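Local coordinates for protein purine nucleoside phosphorylase (Thermus thermophilus, PDB 6TK9) that probably catalyses the reversible phosphorolysis of purine nucleosides such as inosine and guanosine, releasing the free base and ribose 1-phosphate, at residues L25-E37 with A253-R265. Sequence-based numbering, arbitrary orientation.
Sequences LVLGSGLGPLADE and AAETGPVFRRYVR. With PO4 (phosphate ion), chain G.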
ATOM      1  N   LEU A  25     -33.969  -6.068 -14.551  1.00 44.10           N
ATOM      2  CA  LEU A  25     -33.671  -6.354 -13.138  1.00 43.55           C
ATOM      3  C   LEU A  25     -33.141  -7.786 -13.091  1.00 40.90           C
ATOM      4  O   LEU A  25     -33.881  -8.659 -13.524  1.00 41.18           O
ATOM      5  CB  LEU A  25     -34.977  -6.158 -12.365  1.00 45.76           C
ATOM      6  CG  LEU A  25     -34.986  -6.690 -10.937  1.00 49.82           C
ATOM      7  CD1 LEU A  25     -34.036  -5.899 -10.051  1.00 51.00           C
ATOM      8  CD2 LEU A  25     -36.390  -6.645 -10.370  1.00 55.25           C
ATOM      9  N   VAL A  26     -31.884  -7.988 -12.686  1.00 39.19           N
ATOM     10  CA  VAL A  26     -31.216  -9.323 -12.607  1.00 35.94           C
ATOM     11  C   VAL A  26     -31.150  -9.689 -11.128  1.00 36.74           C
ATOM     12  O   VAL A  26     -30.566  -8.914 -10.353  1.00 38.94           O
ATOM     13  CB  VAL A  26     -29.815  -9.336 -13.260  1.00 35.27           C
ATOM     14  CG1 VAL A  26     -29.096 -10.659 -13.049  1.00 37.52           C
ATOM     15  CG2 VAL A  26     -29.851  -9.029 -14.745  1.00 34.06           C
ATOM     16  N   LEU A  27     -31.785 -10.796 -10.759  1.00 36.75           N
ATOM     17  CA  LEU A  27     -31.865 -11.272  -9.362  1.00 38.69           C
ATOM     18  C   LEU A  27     -30.796 -12.354  -9.195  1.00 38.92           C
ATOM     19  O   LEU A  27     -30.787 -13.279  -9.984  1.00 38.30           O
ATOM     20  CB  LEU A  27     -33.288 -11.780  -9.056  1.00 38.23           C
ATOM     21  CG  LEU A  27     -34.415 -10.747  -9.219  1.00 39.51           C
ATOM     22  CD1 LEU A  27     -35.792 -11.378  -9.059  1.00 38.24           C
ATOM     23  CD2 LEU A  27     -34.262  -9.585  -8.264  1.00 37.25           C
ATOM     24  N   GLY A  28     -29.925 -12.220  -8.196  1.00 41.70           N
ATOM     25  CA  GLY A  28     -28.797 -13.144  -7.971  1.00 41.32           C
ATOM     26  C   GLY A  28     -29.126 -14.190  -6.930  1.00 43.97           C
ATOM     27  O   GLY A  28     -30.322 -14.460  -6.696  1.00 43.08           O
ATOM     28  N   SER A  29     -28.090 -14.734  -6.302  1.00 43.50           N
ATOM     29  CA  SER A  29     -28.178 -15.933  -5.439  1.00 47.04           C
ATOM     30  C   SER A  29     -29.113 -15.651  -4.254  1.00 48.39           C
ATOM     31  O   SER A  29     -28.789 -14.780  -3.425  1.00 48.80           O
ATOM     32  CB  SER A  29     -26.801 -16.407  -5.034  1.00 42.00           C
ATOM     33  OG  SER A  29     -26.001 -16.581  -6.197  1.00 37.82           O
ATOM     34  N   GLY A  30     -30.247 -16.364  -4.217  1.00 51.44           N
ATOM     35  CA  GLY A  30     -31.265 -16.303  -3.151  1.00 48.69           C
ATOM     36  C   GLY A  30     -32.161 -15.081  -3.260  1.00 45.95           C
ATOM     37  O   GLY A  30     -32.988 -14.910  -2.349  1.00 55.03           O
ATOM     38  N   LEU A  31     -32.037 -14.298  -4.339  1.00 42.06           N
ATOM     39  CA  LEU A  31     -32.811 -13.055  -4.588  1.00 45.30           C
ATOM     40  C   LEU A  31     -33.931 -13.283  -5.609  1.00 47.88           C
ATOM     41  O   LEU A  31     -34.695 -12.324  -5.848  1.00 53.50           O
ATOM     42  CB  LEU A  31     -31.852 -11.969  -5.080  1.00 47.65           C
ATOM     43  CG  LEU A  31     -30.656 -11.704  -4.166  1.00 49.48           C
ATOM     44  CD1 LEU A  31     -29.889 -10.469  -4.622  1.00 48.21           C
ATOM     45  CD2 LEU A  31     -31.099 -11.580  -2.713  1.00 47.00           C
ATOM     46  N   GLY A  32     -34.042 -14.497  -6.158  1.00 48.95           N
ATOM     47  CA  GLY A  32     -35.097 -14.913  -7.107  1.00 50.38           C
ATOM     48  C   GLY A  32     -36.521 -14.544  -6.683  1.00 50.26           C
ATOM     49  O   GLY A  32     -37.271 -14.006  -7.495  1.00 55.90           O
ATOM     50  N   PRO A  33     -36.961 -14.851  -5.435  1.00 51.21           N
ATOM     51  CA  PRO A  33     -38.346 -14.603  -4.996  1.00 48.96           C
ATOM     52  C   PRO A  33     -39.043 -13.285  -5.383  1.00 44.48           C
ATOM     53  O   PRO A  33     -40.192 -13.310  -5.757  1.00 46.83           O
ATOM     54  CB  PRO A  33     -38.209 -14.701  -3.473  1.00 47.28           C
ATOM     55  CG  PRO A  33     -37.195 -15.808  -3.303  1.00 48.40           C
ATOM     56  CD  PRO A  33     -36.171 -15.536  -4.391  1.00 47.22           C
ATOM     57  N   LEU A  34     -38.363 -12.152  -5.369  1.00 44.37           N
ATOM     58  CA  LEU A  34     -38.992 -10.916  -5.915  1.00 45.97           C
ATOM     59  C   LEU A  34     -39.684 -11.234  -7.268  1.00 45.06           C
ATOM     60  O   LEU A  34     -40.685 -10.589  -7.587  1.00 40.80           O
ATOM     61  CB  LEU A  34     -37.925  -9.816  -6.026  1.00 43.57           C
ATOM     62  CG  LEU A  34     -38.371  -8.453  -6.566  1.00 47.06           C
ATOM     63  CD1 LEU A  34     -39.609  -7.916  -5.850  1.00 45.86           C
ATOM     64  CD2 LEU A  34     -37.242  -7.444  -6.454  1.00 47.16           C
ATOM     65  N   ALA A  35     -39.216 -12.209  -8.053  1.00 42.41           N
ATOM     66  CA  ALA A  35     -39.777 -12.489  -9.397  1.00 41.12           C
ATOM     67  C   ALA A  35     -41.209 -13.029  -9.276  1.00 39.22           C
ATOM     68  O   ALA A  35     -42.001 -12.847 -10.207  1.00 36.11           O
ATOM     69  CB  ALA A  35     -38.901 -13.465 -10.133  1.00 41.46           C
ATOM     70  N   ASP A  36     -41.515 -13.696  -8.172  1.00 37.53           N
ATOM     71  CA  ASP A  36     -42.862 -14.257  -7.906  1.00 42.42           C
ATOM     72  C   ASP A  36     -43.870 -13.124  -7.663  1.00 44.70           C
ATOM     73  O   ASP A  36     -45.065 -13.342  -7.844  1.00 43.43           O
ATOM     74  CB  ASP A  36     -42.790 -15.242  -6.737  1.00 45.19           C
ATOM     75  CG  ASP A  36     -42.078 -16.537  -7.094  1.00 46.71           C
ATOM     76  OD1 ASP A  36     -41.784 -16.751  -8.294  1.00 47.64           O
ATOM     77  OD2 ASP A  36     -41.855 -17.337  -6.179  1.00 55.85           O
ATOM     78  N   GLU A  37     -43.418 -11.934  -7.279  1.00 46.41           N
ATOM     79  CA  GLU A  37     -44.338 -10.819  -6.969  1.00 43.83           C
ATOM     80  C   GLU A  37     -44.696 -10.099  -8.276  1.00 43.41           C
ATOM     81  O   GLU A  37     -45.556  -9.199  -8.244  1.00 45.81           O
ATOM     82  CB  GLU A  37     -43.720  -9.939  -5.884  1.00 44.00           C
ATOM     83  CG  GLU A  37     -43.248 -10.739  -4.674  1.00 44.05           C
ATOM     84  CD  GLU A  37     -42.775  -9.954  -3.462  1.00 44.59           C
ATOM     85  OE1 GLU A  37     -42.847  -8.708  -3.514  1.00 46.15           O
ATOM     86  OE2 GLU A  37     -42.334 -10.597  -2.464  1.00 46.24           O
ATOM     87  N   ALA A 253     -29.523 -14.343   2.413  1.00 70.87           N
ATOM     88  CA  ALA A 253     -30.103 -13.694   1.206  1.00 73.96           C
ATOM     89  C   ALA A 253     -31.638 -13.814   1.218  1.00 74.11           C
ATOM     90  O   ALA A 253     -32.302 -12.922   0.615  1.00 66.04           O
ATOM     91  CB  ALA A 253     -29.505 -14.285  -0.054  1.00 73.24           C
ATOM     92  N   ALA A 254     -32.168 -14.858   1.879  1.00 78.40           N
ATOM     93  CA  ALA A 254     -33.614 -15.119   2.108  1.00 78.95           C
ATOM     94  C   ALA A 254     -34.133 -14.315   3.324  1.00 78.75           C
ATOM     95  O   ALA A 254     -35.233 -13.722   3.192  1.00 70.34           O
ATOM     96  CB  ALA A 254     -33.851 -16.610   2.259  1.00 73.69           C
ATOM     97  N   GLU A 255     -33.382 -14.279   4.446  1.00 73.46           N
ATOM     98  CA  GLU A 255     -33.686 -13.507   5.698  1.00 76.58           C
ATOM     99  C   GLU A 255     -33.818 -11.990   5.423  1.00 74.88           C
ATOM    100  O   GLU A 255     -34.767 -11.341   5.963  1.00 67.27           O
ATOM    101  CB  GLU A 255     -32.564 -13.701   6.726  1.00 77.74           C
ATOM    102  CG  GLU A 255     -32.507 -15.076   7.369  1.00 76.69           C
ATOM    103  CD  GLU A 255     -31.289 -15.260   8.260  1.00 81.20           C
ATOM    104  OE1 GLU A 255     -30.398 -14.374   8.231  1.00 78.56           O
ATOM    105  OE2 GLU A 255     -31.231 -16.279   8.985  1.00 75.36           O
ATOM    106  N   THR A 256     -32.878 -11.454   4.632  1.00 61.83           N
ATOM    107  CA  THR A 256     -32.717 -10.025   4.239  1.00 59.19           C
ATOM    108  C   THR A 256     -33.763  -9.627   3.179  1.00 52.38           C
ATOM    109  O   THR A 256     -33.912  -8.420   2.899  1.00 49.50           O
ATOM    110  CB  THR A 256     -31.292  -9.821   3.698  1.00 58.65           C
ATOM    111  OG1 THR A 256     -30.798  -8.526   4.021  1.00 53.84           O
ATOM    112  CG2 THR A 256     -31.215 -10.005   2.197  1.00 60.88           C
ATOM    113  N   GLY A 257     -34.441 -10.611   2.579  1.00 49.52           N
ATOM    114  CA  GLY A 257     -35.249 -10.437   1.359  1.00 48.72           C
ATOM    115  C   GLY A 257     -36.358  -9.406   1.529  1.00 52.20           C
ATOM    116  O   GLY A 257     -36.587  -8.596   0.631  1.00 57.61           O
ATOM    117  N   PRO A 258     -37.126  -9.437   2.644  1.00 50.48           N
ATOM    118  CA  PRO A 258     -38.217  -8.482   2.835  1.00 47.34           C
ATOM    119  C   PRO A 258     -37.670  -7.042   2.833  1.00 49.03           C
ATOM    120  O   PRO A 258     -38.240  -6.211   2.118  1.00 45.84           O
ATOM    121  CB  PRO A 258     -38.856  -8.898   4.168  1.00 44.71           C
ATOM    122  CG  PRO A 258     -38.397 -10.321   4.402  1.00 46.25           C
ATOM    123  CD  PRO A 258     -37.038 -10.414   3.741  1.00 50.96           C
ATOM    124  N   VAL A 259     -36.564  -6.792   3.556  1.00 48.03           N
ATOM    125  CA  VAL A 259     -35.892  -5.454   3.618  1.00 45.71           C
ATOM    126  C   VAL A 259     -35.458  -5.071   2.196  1.00 44.14           C
ATOM    127  O   VAL A 259     -35.667  -3.897   1.827  1.00 46.29           O
ATOM    128  CB  VAL A 259     -34.704  -5.417   4.609  1.00 47.65           C
ATOM    129  CG1 VAL A 259     -33.921  -4.111   4.508  1.00 48.11           C
ATOM    130  CG2 VAL A 259     -35.146  -5.639   6.048  1.00 47.15           C
ATOM    131  N   PHE A 260     -34.930  -6.040   1.429  1.00 42.59           N
ATOM    132  CA  PHE A 260     -34.311  -5.869   0.082  1.00 44.85           C
ATOM    133  C   PHE A 260     -35.372  -5.670  -1.022  1.00 42.87           C
ATOM    134  O   PHE A 260     -35.176  -4.849  -1.957  1.00 41.14           O
ATOM    135  CB  PHE A 260     -33.412  -7.073  -0.216  1.00 48.19           C
ATOM    136  CG  PHE A 260     -32.862  -7.104  -1.617  1.00 52.32           C
ATOM    137  CD1 PHE A 260     -31.792  -6.300  -1.973  1.00 56.89           C
ATOM    138  CD2 PHE A 260     -33.426  -7.920  -2.584  1.00 56.95           C
ATOM    139  CE1 PHE A 260     -31.285  -6.315  -3.262  1.00 56.99           C
ATOM    140  CE2 PHE A 260     -32.929  -7.916  -3.880  1.00 61.82           C
ATOM    141  CZ  PHE A 260     -31.860  -7.115  -4.216  1.00 54.33           C
ATOM    142  N   ARG A 261     -36.470  -6.417  -0.975  1.00 45.38           N
ATOM    143  CA  ARG A 261     -37.587  -6.260  -1.954  1.00 46.16           C
ATOM    144  C   ARG A 261     -38.252  -4.901  -1.737  1.00 43.24           C
ATOM    145  O   ARG A 261     -38.582  -4.229  -2.757  1.00 38.16           O
ATOM    146  CB  ARG A 261     -38.635  -7.360  -1.795  1.00 45.33           C
ATOM    147  CG  ARG A 261     -38.150  -8.716  -2.264  1.00 44.26           C
ATOM    148  CD  ARG A 261     -39.084  -9.813  -1.817  1.00 46.93           C
ATOM    149  NE  ARG A 261     -38.249 -10.945  -1.516  1.00 48.86           N
ATOM    150  CZ  ARG A 261     -38.355 -11.703  -0.447  1.00 50.63           C
ATOM    151  NH1 ARG A 261     -39.326 -11.503   0.425  1.00 51.27           N
ATOM    152  NH2 ARG A 261     -37.501 -12.700  -0.277  1.00 57.91           N
ATOM    153  N   ARG A 262     -38.406  -4.500  -0.467  1.00 41.35           N
ATOM    154  CA  ARG A 262     -38.979  -3.174  -0.108  1.00 43.08           C
ATOM    155  C   ARG A 262     -38.096  -2.070  -0.695  1.00 46.08           C
ATOM    156  O   ARG A 262     -38.650  -1.019  -1.091  1.00 48.18           O
ATOM    157  CB  ARG A 262     -39.126  -3.019   1.404  1.00 44.75           C
ATOM    158  CG  ARG A 262     -39.992  -1.835   1.802  1.00 48.98           C
ATOM    159  CD  ARG A 262     -39.914  -1.514   3.282  1.00 50.44           C
ATOM    160  NE  ARG A 262     -40.351  -0.137   3.483  1.00 50.57           N
ATOM    161  CZ  ARG A 262     -39.950   0.660   4.476  1.00 53.69           C
ATOM    162  NH1 ARG A 262     -39.088   0.236   5.391  1.00 48.51           N
ATOM    163  NH2 ARG A 262     -40.413   1.898   4.539  1.00 53.72           N
ATOM    164  N   TYR A 263     -36.775  -2.300  -0.760  1.00 46.92           N
ATOM    165  CA  TYR A 263     -35.795  -1.295  -1.239  1.00 46.04           C
ATOM    166  C   TYR A 263     -35.878  -1.261  -2.768  1.00 42.79           C
ATOM    167  O   TYR A 263     -36.035  -0.159  -3.341  1.00 39.84           O
ATOM    168  CB  TYR A 263     -34.400  -1.546  -0.642  1.00 50.39           C
ATOM    169  CG  TYR A 263     -33.359  -0.541  -1.076  1.00 46.95           C
ATOM    170  CD1 TYR A 263     -33.456   0.795  -0.733  1.00 47.19           C
ATOM    171  CD2 TYR A 263     -32.290  -0.922  -1.866  1.00 49.97           C
ATOM    172  CE1 TYR A 263     -32.528   1.731  -1.167  1.00 47.20           C
ATOM    173  CE2 TYR A 263     -31.332  -0.008  -2.284  1.00 50.08           C
ATOM    174  CZ  TYR A 263     -31.450   1.325  -1.936  1.00 48.21           C
ATOM    175  OH  TYR A 263     -30.520   2.217  -2.385  1.00 42.55           O
ATOM    176  N   VAL A 264     -35.835  -2.426  -3.421  1.00 43.38           N
ATOM    177  CA  VAL A 264     -35.823  -2.498  -4.913  1.00 40.53           C
ATOM    178  C   VAL A 264     -37.094  -1.819  -5.416  1.00 41.30           C
ATOM    179  O   VAL A 264     -37.007  -0.980  -6.351  1.00 38.96           O
ATOM    180  CB  VAL A 264     -35.710  -3.941  -5.430  1.00 44.76           C
ATOM    181  CG1 VAL A 264     -35.887  -3.999  -6.940  1.00 43.13           C
ATOM    182  CG2 VAL A 264     -34.383  -4.585  -5.037  1.00 48.11           C
ATOM    183  N   ARG A 265     -38.227  -2.156  -4.786  1.00 46.58           N
ATOM    184  CA  ARG A 265     -39.571  -1.582  -5.096  1.00 47.41           C
ATOM    185  C   ARG A 265     -39.504  -0.058  -4.942  1.00 46.24           C
ATOM    186  O   ARG A 265     -39.948   0.638  -5.874  1.00 46.38           O
ATOM    187  CB  ARG A 265     -40.656  -2.176  -4.190  1.00 48.80           C
ATOM    188  CG  ARG A 265     -41.107  -3.584  -4.558  1.00 46.75           C
ATOM    189  CD  ARG A 265     -41.970  -4.144  -3.443  1.00 47.98           C
ATOM    190  NE  ARG A 265     -42.502  -5.458  -3.770  1.00 48.22           N
ATOM    191  CZ  ARG A 265     -43.488  -5.686  -4.631  1.00 47.10           C
ATOM    192  NH1 ARG A 265     -44.064  -4.685  -5.280  1.00 49.17           N
ATOM    193  NH2 ARG A 265     -43.896  -6.924  -4.846  1.00 46.71           N
TER
HETATM  194  P   PO4 G 301     -24.606 -13.885  -7.511  1.00 43.27           P
HETATM  195  O1  PO4 G 301     -25.044 -14.433  -8.878  1.00 38.46           O
HETATM  196  O2  PO4 G 301     -24.000 -15.006  -6.671  1.00 39.70           O
HETATM  197  O3  PO4 G 301     -25.786 -13.304  -6.758  1.00 44.60           O
HETATM  198  O4  PO4 G 301     -23.595 -12.767  -7.748  1.00 43.18           O
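L34 packs against helix 257-270 with both its methyl branches: CD2 lies 3.7 Å from V264 CG1, while CB and CD1 rest on CG of R261. A chi1 of -180° sends CG of L34 away from its own backbone N, and the L34 and R261 chains run past each other in opposite directions. L25 CD1, from within strand 23-27, adds a looser contact to the same V264 methyl at 4.1 Å. Within the loop, L31 forks: CD1 meets F260 CZ at 3.9 Å, approaching the ring obliquely, and CD2 sits by the carbonyl O and CB of A253. R261 bends at chi3 (-144°), which lays its guanidinium over the backbone of its own helix, one face on G257 C, with NH2 near P33 CB. At the exposed end E37 OE1 accepts R265 NH2 in a nearly straight salt bridge (173°), the planes close to coplanar, though its 2.5 Å length is doubtful as modelled; R265 NE adds only a weak bond. E37 OE2 lies 3.4 Å from R261 CD, near that charge but unbonded to it. S29 N donates to phosphate O3 (2.7 Å) and S29 OG to O2 (2.6 Å), with H60 also bonded to that OG. A253 CB abuts S29 O at 3.5 Å. An apolar seam, flanked by E37 near two arginines, thus joins the C-terminal helices to a glycine-rich loop whose anion site is consistent with phosphate binding in purine nucleoside phosphorylases.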